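PDB 5FLG: 6-carboxyhexanoate--coa ligase from Bacillus subtilis, which is a ligase of mixed alpha/beta fold that binds magnesium, phosphoaminophosphonic acid-adenylate ester and pimelic acid in adjoining pockets. Local coordinates for residues 95-100 and 112-117; 176-181 and 226-231; 191-196 and 202-207. All coordinates share one frame; numbering follows the deposited sequence.

How the contacts relate
Contacts 2 and 3 involve strands of one mixed sheet, and contact 1 lies between two helices that pack on it. Along the chain, contact 1 closes before the other two begin, while contact 3 falls between the segments of contact 2. Contacts 2 and 3 have centres about 6 Å apart and share neighbouring strands 188-194 and 227-232; both touch the phosphoaminophosphonic acid-adenylate ester. Contact 1, with its centre about 11 Å from that of contact 3 and 14 Å from that of contact 2, joins helices 89-102 and 107-116, across the sheet from helix 170-184. The sheet thus lies between the ligand pockets on one side and this pair of helices on the other.

Contact 1 (95-100 and 112-117); sequences LARLLL and KAYEQI
Arg97 lies across one face of the Tyr114 ring, and this pair, with Ala96 beside it, makes up most of the contact between two consecutive helices, 89-102 and 107-116, that cover one face of the mixed sheet. The aliphatic part of Arg97 does much of the touching. Arg97 CG comes to 3.5 Å from Tyr114 CE1, and Arg97 CD sits 4.0 Å from the centroid of the Tyr114 ring in a CH-pi contact. A bend at chi3 (-70°) then carries the guanidinium along the same face, with Arg97 CZ 4.8 Å from the Tyr114 ring centroid in a cation-pi interaction. The two flat groups are nearly perpendicular, at 84°, so the guanidinium stands on edge over the ring instead of stacking flat. Arg97 NH1 is the part turned down, 3.4 Å from Tyr114 CE2.

Arginine suits this partly exposed place because its methylenes cover the aromatic carbons while its charge remains over the pi cloud. Tyrosine offers a broad ring for both helices to share and a polar end that finds a partner: Tyr114 OH is hydrogen-bonded to Gln93, one turn before Arg97 on the first helix. That bond ties the two helices together and would limit rotation of the ring. Ala96, buried, has a side chain small enough to let the phenol end pass, with Ala96 CB 3.9 Å from Tyr114 OH.

Further inward, Tyr114 and Ile117 rest on Leu192 of strand 188-194, and Leu100 on Ala190 of the same strand. The Tyr114 ring is therefore covered on both faces: opposite Arg97, the methyl Ile117 CD1 lies 3.9 Å above the Tyr114 ring plane, over its centre.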
loop_
_atom_site.group_PDB
_atom_site.type_symbol
_atom_site.label_atom_id
_atom_site.label_comp_id
_atom_site.label_asym_id
_atom_site.label_seq_id
_atom_site.Cartn_x
_atom_site.Cartn_y
_atom_site.Cartn_z
ATOM N N LEU A 95 28.330 0.059 -27.996
ATOM C CA LEU A 95 28.334 1.463 -27.668
ATOM C C LEU A 95 28.212 1.700 -26.154
ATOM O O LEU A 95 28.994 2.491 -25.578
ATOM C CB LEU A 95 27.163 2.165 -28.388
ATOM C CG LEU A 95 27.082 3.674 -28.133
ATOM C CD1 LEU A 95 28.402 4.306 -28.540
ATOM C CD2 LEU A 95 25.928 4.305 -28.921
ATOM N N ALA A 96 27.254 1.022 -25.505
ATOM C CA ALA A 96 27.097 1.211 -24.079
ATOM C C ALA A 96 28.453 0.966 -23.364
ATOM O O ALA A 96 28.768 1.671 -22.427
ATOM C CB ALA A 96 26.020 0.309 -23.500
ATOM N N ARG A 97 29.207 -0.042 -23.807
ATOM C CA ARG A 97 30.419 -0.470 -23.105
ATOM C C ARG A 97 31.552 0.516 -23.372
ATOM O O ARG A 97 32.309 0.818 -22.482
ATOM C CB ARG A 97 30.839 -1.882 -23.518
ATOM C CG ARG A 97 29.959 -2.972 -22.906
ATOM C CD ARG A 97 30.529 -4.375 -23.133
ATOM N NE ARG A 97 30.449 -4.765 -24.531
ATOM C CZ ARG A 97 29.403 -5.380 -25.106
ATOM N NH1 ARG A 97 28.351 -5.768 -24.398
ATOM N NH2 ARG A 97 29.439 -5.660 -26.400
ATOM N N LEU A 98 31.542 1.115 -24.556
ATOM C CA LEU A 98 32.462 2.183 -24.926
ATOM C C LEU A 98 32.239 3.428 -24.064
ATOM O O LEU A 98 33.170 3.901 -23.401
ATOM C CB LEU A 98 32.285 2.526 -26.413
ATOM C CG LEU A 98 33.158 3.658 -26.972
ATOM C CD1 LEU A 98 34.632 3.389 -26.720
ATOM C CD2 LEU A 98 32.901 3.853 -28.460
ATOM N N LEU A 99 30.978 3.835 -23.939
ATOM C CA LEU A 99 30.600 4.969 -23.099
ATOM C C LEU A 99 30.913 4.742 -21.623
ATOM O O LEU A 99 31.330 5.662 -20.958
ATOM C CB LEU A 99 29.095 5.260 -23.222
ATOM C CG LEU A 99 28.654 5.718 -24.620
ATOM C CD1 LEU A 99 27.136 5.762 -24.777
ATOM C CD2 LEU A 99 29.255 7.076 -24.936
ATOM N N LEU A 100 30.604 3.572 -21.070
ATOM C CA LEU A 100 30.985 3.305 -19.666
ATOM C C LEU A 100 32.505 3.484 -19.468
ATOM O O LEU A 100 32.929 4.002 -18.440
ATOM C CB LEU A 100 30.541 1.913 -19.209
ATOM C CG LEU A 100 29.006 1.685 -19.126
ATOM C CD1 LEU A 100 28.696 0.197 -19.111
ATOM C CD2 LEU A 100 28.397 2.342 -17.895
ATOM N N LYS A 112 33.161 -7.928 -16.252
ATOM C CA LYS A 112 32.721 -8.754 -15.143
ATOM C C LYS A 112 31.229 -8.511 -14.915
ATOM O O LYS A 112 30.493 -9.434 -14.529
ATOM C CB LYS A 112 33.499 -8.458 -13.873
ATOM C CG LYS A 112 34.944 -8.979 -13.867
ATOM C CD LYS A 112 35.714 -8.415 -12.682
ATOM C CE LYS A 112 37.156 -8.910 -12.666
ATOM N NZ LYS A 112 37.838 -8.463 -11.415
ATOM N N ALA A 113 30.812 -7.252 -15.020
ATOM C CA ALA A 113 29.429 -6.923 -14.749
ATOM C C ALA A 113 28.551 -7.540 -15.829
ATOM O O ALA A 113 27.501 -8.107 -15.534
ATOM C CB ALA A 113 29.234 -5.423 -14.694
ATOM N N TYR A 114 29.006 -7.472 -17.074
ATOM C CA TYR A 114 28.220 -8.026 -18.197
ATOM C C TYR A 114 28.025 -9.526 -18.129
ATOM O O TYR A 114 26.937 -10.012 -18.427
ATOM C CB TYR A 114 28.809 -7.676 -19.553
ATOM C CG TYR A 114 28.140 -6.474 -20.167
ATOM C CD1 TYR A 114 28.514 -5.192 -19.779
ATOM C CD2 TYR A 114 27.049 -6.613 -21.031
ATOM C CE1 TYR A 114 27.878 -4.081 -20.270
ATOM C CE2 TYR A 114 26.432 -5.492 -21.582
ATOM C CZ TYR A 114 26.820 -4.234 -21.158
ATOM O OH TYR A 114 26.270 -3.090 -21.641
ATOM N N GLU A 115 28.998 -10.235 -17.565
ATOM C CA GLU A 115 28.822 -11.648 -17.250
ATOM C C GLU A 115 27.714 -11.916 -16.244
ATOM O O GLU A 115 27.145 -12.986 -16.248
ATOM C CB GLU A 115 30.133 -12.265 -16.749
ATOM C CG GLU A 115 31.182 -12.330 -17.848
ATOM C CD GLU A 115 32.500 -12.923 -17.380
ATOM O OE1 GLU A 115 32.547 -13.413 -16.243
ATOM O OE2 GLU A 115 33.461 -12.915 -18.173
ATOM N N GLN A 116 27.434 -10.969 -15.367
ATOM C CA GLN A 116 26.486 -11.189 -14.290
ATOM C C GLN A 116 25.088 -10.632 -14.571
ATOM O O GLN A 116 24.110 -11.053 -13.977
ATOM C CB GLN A 116 27.068 -10.641 -12.998
ATOM C CG GLN A 116 28.171 -11.560 -12.488
ATOM C CD GLN A 116 29.085 -10.916 -11.475
ATOM O OE1 GLN A 116 28.690 -10.674 -10.336
ATOM N NE2 GLN A 116 30.275 -10.543 -11.913
ATOM N N ILE A 117 24.983 -9.846 -15.625
ATOM C CA ILE A 117 23.740 -9.155 -15.907
ATOM C C ILE A 117 22.555 -10.099 -16.130
ATOM O O ILE A 117 21.600 -9.996 -15.388
ATOM C CB ILE A 117 23.906 -8.168 -17.065
ATOM C CG1 ILE A 117 24.546 -6.888 -16.525
ATOM C CG2 ILE A 117 22.543 -7.855 -17.690
ATOM C CD1 ILE A 117 25.136 -5.988 -17.581
#

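Contact 2 (176-181 and 226-231); sequences LALASK and GCRVFF. With ANP (phosphoaminophosphonic acid-adenylate ester), chain D.
Leu178 and Arg228 reach toward each other with their first torsions both extended, CG lying anti to the backbone N in each (chi1 -172° and -153°), and a bend at chi2 (70°) then folds the arginine chain against the ribose of the phosphoaminophosphonic acid-adenylate ester (ANP). One face of the guanidinium receives the leucine methyl, with Leu178 CD1 3.7 Å from Arg228 NH2. The same methyl, Leu178 CD1, covers the adenine, coming from above its plane to 3.4 Å from ANP C6. A branched aliphatic chain suits this place because it can pack on two flat groups at once.

Arginine is suited by its several donors. Arg228 NH1 gives a nearly straight hydrogen bond of 2.9 Å to ANP O4', and Arg228 NE makes a salt bridge with Glu191; these two should fix the rotation of the buried group and balance its charge. As modelled, Arg228 NH2 is also hydrogen-bonded to Tyr204. Leu178 CD2, the other branch, lies 4.2 Å from Phe230 CZ, extending the apolar surface. Helix 170-184 thus packs on strand 227-232 of the mixed sheet, and their side chains form part of a nucleotide pocket that holds both adenine and ribose.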
loop_
_atom_site.group_PDB
_atom_site.type_symbol
_atom_site.label_atom_id
_atom_site.label_comp_id
_atom_site.label_asym_id
_atom_site.label_seq_id
_atom_site.Cartn_x
_atom_site.Cartn_y
_atom_site.Cartn_z
ATOM N N LEU A 176 14.816 9.568 -16.608
ATOM C CA LEU A 176 15.725 10.705 -16.501
ATOM C C LEU A 176 15.696 11.289 -15.083
ATOM O O LEU A 176 16.729 11.763 -14.564
ATOM C CB LEU A 176 15.442 11.744 -17.587
ATOM C CG LEU A 176 16.391 12.945 -17.720
ATOM C CD1 LEU A 176 17.880 12.557 -17.724
ATOM C CD2 LEU A 176 16.043 13.717 -18.976
ATOM N N ALA A 177 14.538 11.257 -14.431
ATOM C CA ALA A 177 14.490 11.703 -13.042
ATOM C C ALA A 177 15.354 10.813 -12.164
ATOM O O ALA A 177 16.119 11.318 -11.293
ATOM C CB ALA A 177 13.087 11.727 -12.513
ATOM N N LEU A 178 15.189 9.495 -12.345
ATOM C CA LEU A 178 16.004 8.532 -11.617
ATOM C C LEU A 178 17.489 8.731 -11.869
ATOM O O LEU A 178 18.288 8.773 -10.935
ATOM C CB LEU A 178 15.591 7.102 -11.985
ATOM C CG LEU A 178 16.232 5.999 -11.142
ATOM C CD1 LEU A 178 15.378 4.736 -11.171
ATOM C CD2 LEU A 178 17.637 5.706 -11.652
ATOM N N ALA A 179 17.857 8.743 -13.150
ATOM C CA ALA A 179 19.216 8.833 -13.526
ATOM C C ALA A 179 19.855 10.104 -13.020
ATOM O O ALA A 179 21.016 10.079 -12.651
ATOM C CB ALA A 179 19.415 8.703 -15.008
ATOM N N SER A 180 19.125 11.214 -13.066
ATOM C CA SER A 180 19.647 12.455 -12.526
ATOM C C SER A 180 19.885 12.409 -11.011
ATOM O O SER A 180 20.912 12.879 -10.500
ATOM C CB SER A 180 18.719 13.608 -12.895
ATOM O OG SER A 180 18.652 13.718 -14.291
ATOM N N LYS A 181 18.928 11.874 -10.274
ATOM C CA LYS A 181 19.148 11.705 -8.852
ATOM C C LYS A 181 20.353 10.811 -8.586
ATOM O O LYS A 181 21.227 11.157 -7.787
ATOM C CB LYS A 181 17.940 11.098 -8.157
ATOM C CG LYS A 181 18.298 10.578 -6.780
ATOM C CD LYS A 181 17.100 10.392 -5.874
ATOM C CE LYS A 181 17.512 9.589 -4.664
ATOM N NZ LYS A 181 16.447 9.479 -3.646
ATOM N N GLY A 226 15.605 -7.055 -18.282
ATOM C CA GLY A 226 16.037 -5.669 -18.204
ATOM C C GLY A 226 17.348 -5.610 -17.440
ATOM O O GLY A 226 17.914 -6.640 -17.101
ATOM N N CYS A 227 17.802 -4.403 -17.123
ATOM C CA CYS A 227 19.047 -4.231 -16.366
ATOM C C CYS A 227 19.060 -2.835 -15.767
ATOM O O CYS A 227 18.627 -1.857 -16.397
ATOM C CB CYS A 227 20.248 -4.419 -17.285
ATOM S SG CYS A 227 21.857 -3.848 -16.668
ATOM N N ARG A 228 19.468 -2.771 -14.510
ATOM C CA ARG A 228 19.731 -1.532 -13.854
ATOM C C ARG A 228 20.952 -1.790 -12.946
ATOM O O ARG A 228 20.825 -2.401 -11.899
ATOM C CB ARG A 228 18.514 -1.110 -13.030
ATOM C CG ARG A 228 18.372 0.387 -12.817
ATOM C CD ARG A 228 18.011 1.026 -14.121
ATOM N NE ARG A 228 17.495 2.391 -14.058
ATOM C CZ ARG A 228 16.263 2.739 -14.405
ATOM N NH1 ARG A 228 15.292 1.820 -14.489
ATOM N NH2 ARG A 228 16.005 3.995 -14.697
ATOM N N VAL A 229 22.091 -1.261 -13.335
ATOM C CA VAL A 229 23.327 -1.400 -12.550
ATOM C C VAL A 229 23.926 -0.023 -12.312
ATOM O O VAL A 229 24.068 0.770 -13.262
ATOM C CB VAL A 229 24.380 -2.238 -13.312
ATOM C CG1 VAL A 229 25.639 -2.402 -12.479
ATOM C CG2 VAL A 229 23.816 -3.607 -13.654
ATOM N N PHE A 230 24.387 0.200 -11.070
ATOM C CA PHE A 230 25.082 1.416 -10.712
ATOM C C PHE A 230 26.522 1.037 -10.405
ATOM O O PHE A 230 26.765 0.278 -9.483
ATOM C CB PHE A 230 24.484 2.058 -9.440
ATOM C CG PHE A 230 23.025 2.407 -9.538
ATOM C CD1 PHE A 230 22.427 2.622 -10.768
ATOM C CD2 PHE A 230 22.282 2.629 -8.400
ATOM C CE1 PHE A 230 21.073 2.912 -10.847
ATOM C CE2 PHE A 230 20.933 2.975 -8.477
ATOM C CZ PHE A 230 20.330 3.106 -9.717
ATOM N N PHE A 231 27.452 1.627 -11.125
ATOM C CA PHE A 231 28.849 1.361 -10.911
ATOM C C PHE A 231 29.366 2.316 -9.850
ATOM O O PHE A 231 29.282 3.544 -10.004
ATOM C CB PHE A 231 29.594 1.530 -12.226
ATOM C CG PHE A 231 29.266 0.470 -13.250
ATOM C CD1 PHE A 231 29.970 -0.716 -13.286
ATOM C CD2 PHE A 231 28.225 0.654 -14.165
ATOM C CE1 PHE A 231 29.670 -1.686 -14.222
ATOM C CE2 PHE A 231 27.898 -0.321 -15.088
ATOM C CZ PHE A 231 28.619 -1.498 -15.115
HETATM P PG ANP D . 7.516 -0.124 -14.876
HETATM O O1G ANP D . 6.055 -0.199 -14.526
HETATM O O2G ANP D . 7.831 -0.822 -16.171
HETATM O O3G ANP D . 8.131 1.236 -14.825
HETATM P PB ANP D . 9.874 -0.763 -13.187
HETATM O O1B ANP D . 10.021 0.690 -12.906
HETATM O O2B ANP D . 10.127 -1.827 -12.184
HETATM N N3B ANP D . 8.233 -1.061 -13.639
HETATM P PA ANP D . 11.374 -0.127 -15.559
HETATM O O1A ANP D . 11.324 -0.658 -16.916
HETATM O O2A ANP D . 10.956 1.274 -15.215
HETATM O O3A ANP D . 10.714 -1.157 -14.514
HETATM O "O5'" ANP D . 12.956 -0.305 -15.121
HETATM C "C5'" ANP D . 13.723 -1.357 -15.635
HETATM C "C4'" ANP D . 14.518 -2.009 -14.501
HETATM O "O4'" ANP D . 15.299 -1.001 -13.846
HETATM C "C3'" ANP D . 13.611 -2.619 -13.443
HETATM O "O3'" ANP D . 13.356 -3.993 -13.703
HETATM C "C2'" ANP D . 14.434 -2.494 -12.194
HETATM O "O2'" ANP D . 15.400 -3.547 -12.177
HETATM C "C1'" ANP D . 15.144 -1.192 -12.435
HETATM N N9 ANP D . 14.383 -0.115 -11.792
HETATM C C8 ANP D . 13.196 0.455 -12.206
HETATM N N7 ANP D . 12.860 1.477 -11.384
HETATM C C5 ANP D . 13.820 1.531 -10.411
HETATM C C6 ANP D . 14.083 2.325 -9.199
HETATM N N6 ANP D . 13.252 3.288 -8.790
HETATM N N1 ANP D . 15.202 2.072 -8.485
HETATM C C2 ANP D . 16.043 1.094 -8.839
HETATM N N3 ANP D . 15.929 0.361 -9.960
HETATM C C4 ANP D . 14.794 0.473 -10.691
#

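Contact 3 (191-196 and 202-207); sequences ELCWSD and TGYVAG. With MG (magnesium ion), chain F; PML (pimelic acid), chain C; ANP (phosphoaminophosphonic acid-adenylate ester), chain D.
Cys193 and Tyr204 project from the same face of the sheet, and the cysteine, small and polarisable, fits closely against the aromatic ring: Cys193 CB sits 3.6 Å from the Tyr204 ring centroid, over the face, in a CH-pi contact. Cys193 SG is displaced toward the rim, 3.5 Å from Tyr204 CE2, and approaches obliquely as a sulfur-aromatic contact. Tyr204 takes a chi1 of 69°, with CG between its own backbone N and carbonyl carbon, which lays the ring alongside the neighbouring strand. A tyrosine is long enough there to carry its hydroxyl to Glu191. The carboxylate and ring planes are 79° apart; the modelled separation of the two groups is too short to be trusted in detail. Arg228 also engages both, and the acidic Glu191 suits that cation.

These side chains belong to a beta hairpin of antiparallel strands 188-194 and 203-207. Glu191 with Ala206 and Cys193 with Tyr204 are hydrogen-bonded pairs, Tyr204 N giving a 2.9 Å bond to Cys193 O. On the opposite face, Leu192 CD1 meets Val205 CG2 at 3.7 Å, apolar branches suited to the helices packed there. Gly203, without a side chain, lets its CA come within 4.0 Å of Trp194 CB.

Past the paired strands, one water bridges Ser195 N and Thr202 O. The small Ser195, its OG hydrogen-bonded to Asp197 N, places Ser195 OG 2.9 Å from pimelic acid O72 and 3.3 Å from phosphoaminophosphonic acid-adenylate ester O1A. A carboxylate suits a metal cation: Asp196 OD1 binds magnesium at 2.2 Å, and Asp197 also binds it.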
loop_
_atom_site.group_PDB
_atom_site.type_symbol
_atom_site.label_atom_id
_atom_site.label_comp_id
_atom_site.label_asym_id
_atom_site.label_seq_id
_atom_site.Cartn_x
_atom_site.Cartn_y
_atom_site.Cartn_z
ATOM N N GLU A 191 25.753 4.550 -14.679
ATOM C CA GLU A 191 24.553 3.721 -14.587
ATOM C C GLU A 191 24.320 3.098 -15.967
ATOM O O GLU A 191 24.626 3.701 -16.979
ATOM C CB GLU A 191 23.330 4.519 -14.142
ATOM C CG GLU A 191 22.022 3.721 -14.301
ATOM C CD GLU A 191 20.723 4.524 -14.050
ATOM O OE1 GLU A 191 20.748 5.776 -13.908
ATOM O OE2 GLU A 191 19.638 3.881 -14.034
ATOM N N LEU A 192 24.004 1.808 -15.976
ATOM C CA LEU A 192 23.611 1.126 -17.173
ATOM C C LEU A 192 22.184 0.626 -16.992
ATOM O O LEU A 192 21.858 0.018 -15.974
ATOM C CB LEU A 192 24.553 -0.034 -17.401
ATOM C CG LEU A 192 24.206 -1.032 -18.491
ATOM C CD1 LEU A 192 24.327 -0.432 -19.889
ATOM C CD2 LEU A 192 25.116 -2.226 -18.320
ATOM N N CYS A 193 21.342 0.864 -17.994
ATOM C CA CYS A 193 19.930 0.583 -17.866
ATOM C C CYS A 193 19.312 0.135 -19.184
ATOM O O CYS A 193 19.594 0.706 -20.244
ATOM C CB CYS A 193 19.188 1.812 -17.380
ATOM S SG CYS A 193 17.369 1.657 -17.539
ATOM N N TRP A 194 18.488 -0.906 -19.127
ATOM C CA TRP A 194 17.437 -1.079 -20.145
ATOM C C TRP A 194 16.235 -1.782 -19.554
ATOM O O TRP A 194 16.262 -2.230 -18.410
ATOM C CB TRP A 194 17.984 -1.759 -21.422
ATOM C CG TRP A 194 18.462 -3.188 -21.246
ATOM C CD1 TRP A 194 17.724 -4.329 -21.412
ATOM C CD2 TRP A 194 19.794 -3.620 -20.946
ATOM N NE1 TRP A 194 18.492 -5.432 -21.095
ATOM C CE2 TRP A 194 19.784 -5.030 -20.918
ATOM C CE3 TRP A 194 21.000 -2.949 -20.711
ATOM C CZ2 TRP A 194 20.915 -5.776 -20.580
ATOM C CZ3 TRP A 194 22.123 -3.687 -20.443
ATOM C CH2 TRP A 194 22.080 -5.083 -20.374
ATOM N N SER A 195 15.120 -1.701 -20.274
ATOM C CA SER A 195 13.838 -2.028 -19.740
ATOM C C SER A 195 13.679 -3.528 -19.598
ATOM O O SER A 195 14.128 -4.287 -20.454
ATOM C CB SER A 195 12.714 -1.495 -20.682
ATOM O OG SER A 195 11.465 -1.636 -20.023
ATOM N N ASP A 196 12.897 -3.949 -18.618
ATOM C CA ASP A 196 12.402 -5.327 -18.578
ATOM C C ASP A 196 10.995 -5.436 -19.245
ATOM O O ASP A 196 10.398 -6.505 -19.226
ATOM C CB ASP A 196 12.334 -5.855 -17.144
ATOM C CG ASP A 196 11.503 -4.941 -16.212
ATOM O OD1 ASP A 196 11.235 -3.777 -16.599
ATOM O OD2 ASP A 196 11.117 -5.384 -15.101
ATOM N N THR A 202 14.697 0.650 -26.061
ATOM C CA THR A 202 15.627 1.739 -25.738
ATOM C C THR A 202 16.101 1.682 -24.315
ATOM O O THR A 202 15.360 1.262 -23.420
ATOM C CB THR A 202 15.000 3.094 -25.976
ATOM O OG1 THR A 202 14.591 3.177 -27.340
ATOM C CG2 THR A 202 15.973 4.205 -25.682
ATOM N N GLY A 203 17.410 1.896 -24.139
ATOM C CA GLY A 203 17.991 1.997 -22.809
ATOM C C GLY A 203 18.949 3.166 -22.757
ATOM O O GLY A 203 18.866 4.077 -23.582
ATOM N N TYR A 204 19.872 3.158 -21.782
ATOM C CA TYR A 204 20.780 4.263 -21.644
ATOM C C TYR A 204 21.957 3.920 -20.734
ATOM O O TYR A 204 21.980 2.890 -20.074
ATOM C CB TYR A 204 20.087 5.513 -21.080
ATOM C CG TYR A 204 19.638 5.415 -19.609
ATOM C CD1 TYR A 204 20.507 5.707 -18.577
ATOM C CD2 TYR A 204 18.334 5.038 -19.278
ATOM C CE1 TYR A 204 20.120 5.626 -17.280
ATOM C CE2 TYR A 204 17.907 5.058 -17.969
ATOM C CZ TYR A 204 18.844 5.272 -16.965
ATOM O OH TYR A 204 18.469 5.285 -15.642
ATOM N N VAL A 205 22.987 4.732 -20.882
ATOM C CA VAL A 205 24.088 4.803 -19.912
ATOM C C VAL A 205 24.139 6.262 -19.480
ATOM O O VAL A 205 23.862 7.166 -20.275
ATOM C CB VAL A 205 25.417 4.434 -20.597
ATOM C CG1 VAL A 205 26.603 4.763 -19.692
ATOM C CG2 VAL A 205 25.437 2.957 -20.894
ATOM N N ALA A 206 24.303 6.482 -18.183
ATOM C CA ALA A 206 24.332 7.819 -17.641
ATOM C C ALA A 206 25.589 7.983 -16.795
ATOM O O ALA A 206 26.010 7.063 -16.089
ATOM C CB ALA A 206 23.126 8.066 -16.798
ATOM N N GLY A 207 26.058 9.219 -16.730
ATOM C CA GLY A 207 27.138 9.579 -15.825
ATOM C C GLY A 207 27.358 11.069 -15.808
ATOM O O GLY A 207 26.798 11.812 -16.626
HETATM MG MG MG F . 9.461 -2.404 -16.592
HETATM C C1 PML C . 14.521 6.303 -22.434
HETATM O O11 PML C . 15.314 7.299 -22.376
HETATM O O12 PML C . 13.683 6.194 -23.397
HETATM C C2 PML C . 14.889 5.081 -21.572
HETATM C C3 PML C . 13.826 4.542 -20.628
HETATM C C4 PML C . 13.917 3.023 -20.399
HETATM C C5 PML C . 13.924 2.595 -18.943
HETATM C C6 PML C . 12.938 1.481 -18.603
HETATM C C7 PML C . 11.491 1.878 -18.904
HETATM O O71 PML C . 11.006 2.885 -18.337
HETATM O O72 PML C . 10.785 1.122 -19.619
HETATM P PG ANP D . 7.516 -0.124 -14.876
HETATM O O1G ANP D . 6.055 -0.199 -14.526
HETATM O O2G ANP D . 7.831 -0.822 -16.171
HETATM O O3G ANP D . 8.131 1.236 -14.825
HETATM P PB ANP D . 9.874 -0.763 -13.187
HETATM O O1B ANP D . 10.021 0.690 -12.906
HETATM O O2B ANP D . 10.127 -1.827 -12.184
HETATM N N3B ANP D . 8.233 -1.061 -13.639
HETATM P PA ANP D . 11.374 -0.127 -15.559
HETATM O O1A ANP D . 11.324 -0.658 -16.916
HETATM O O2A ANP D . 10.956 1.274 -15.215
HETATM O O3A ANP D . 10.714 -1.157 -14.514
HETATM O "O5'" ANP D . 12.956 -0.305 -15.121
HETATM C "C5'" ANP D . 13.723 -1.357 -15.635
HETATM C "C4'" ANP D . 14.518 -2.009 -14.501
HETATM O "O4'" ANP D . 15.299 -1.001 -13.846
HETATM C "C3'" ANP D . 13.611 -2.619 -13.443
HETATM O "O3'" ANP D . 13.356 -3.993 -13.703
HETATM C "C2'" ANP D . 14.434 -2.494 -12.194
HETATM O "O2'" ANP D . 15.400 -3.547 -12.177
HETATM C "C1'" ANP D . 15.144 -1.192 -12.435
HETATM N N9 ANP D . 14.383 -0.115 -11.792
HETATM C C8 ANP D . 13.196 0.455 -12.206
HETATM N N7 ANP D . 12.860 1.477 -11.384
HETATM C C5 ANP D . 13.820 1.531 -10.411
HETATM C C6 ANP D . 14.083 2.325 -9.199
HETATM N N6 ANP D . 13.252 3.288 -8.790
HETATM N N1 ANP D . 15.202 2.072 -8.485
HETATM C C2 ANP D . 16.043 1.094 -8.839
HETATM N N3 ANP D . 15.929 0.361 -9.960
HETATM C C4 ANP D . 14.794 0.473 -10.691
HETATM O O HOH W 1 14.971 -1.328 -23.119
HETATM O O HOH W 2 8.548 -3.736 -14.673
#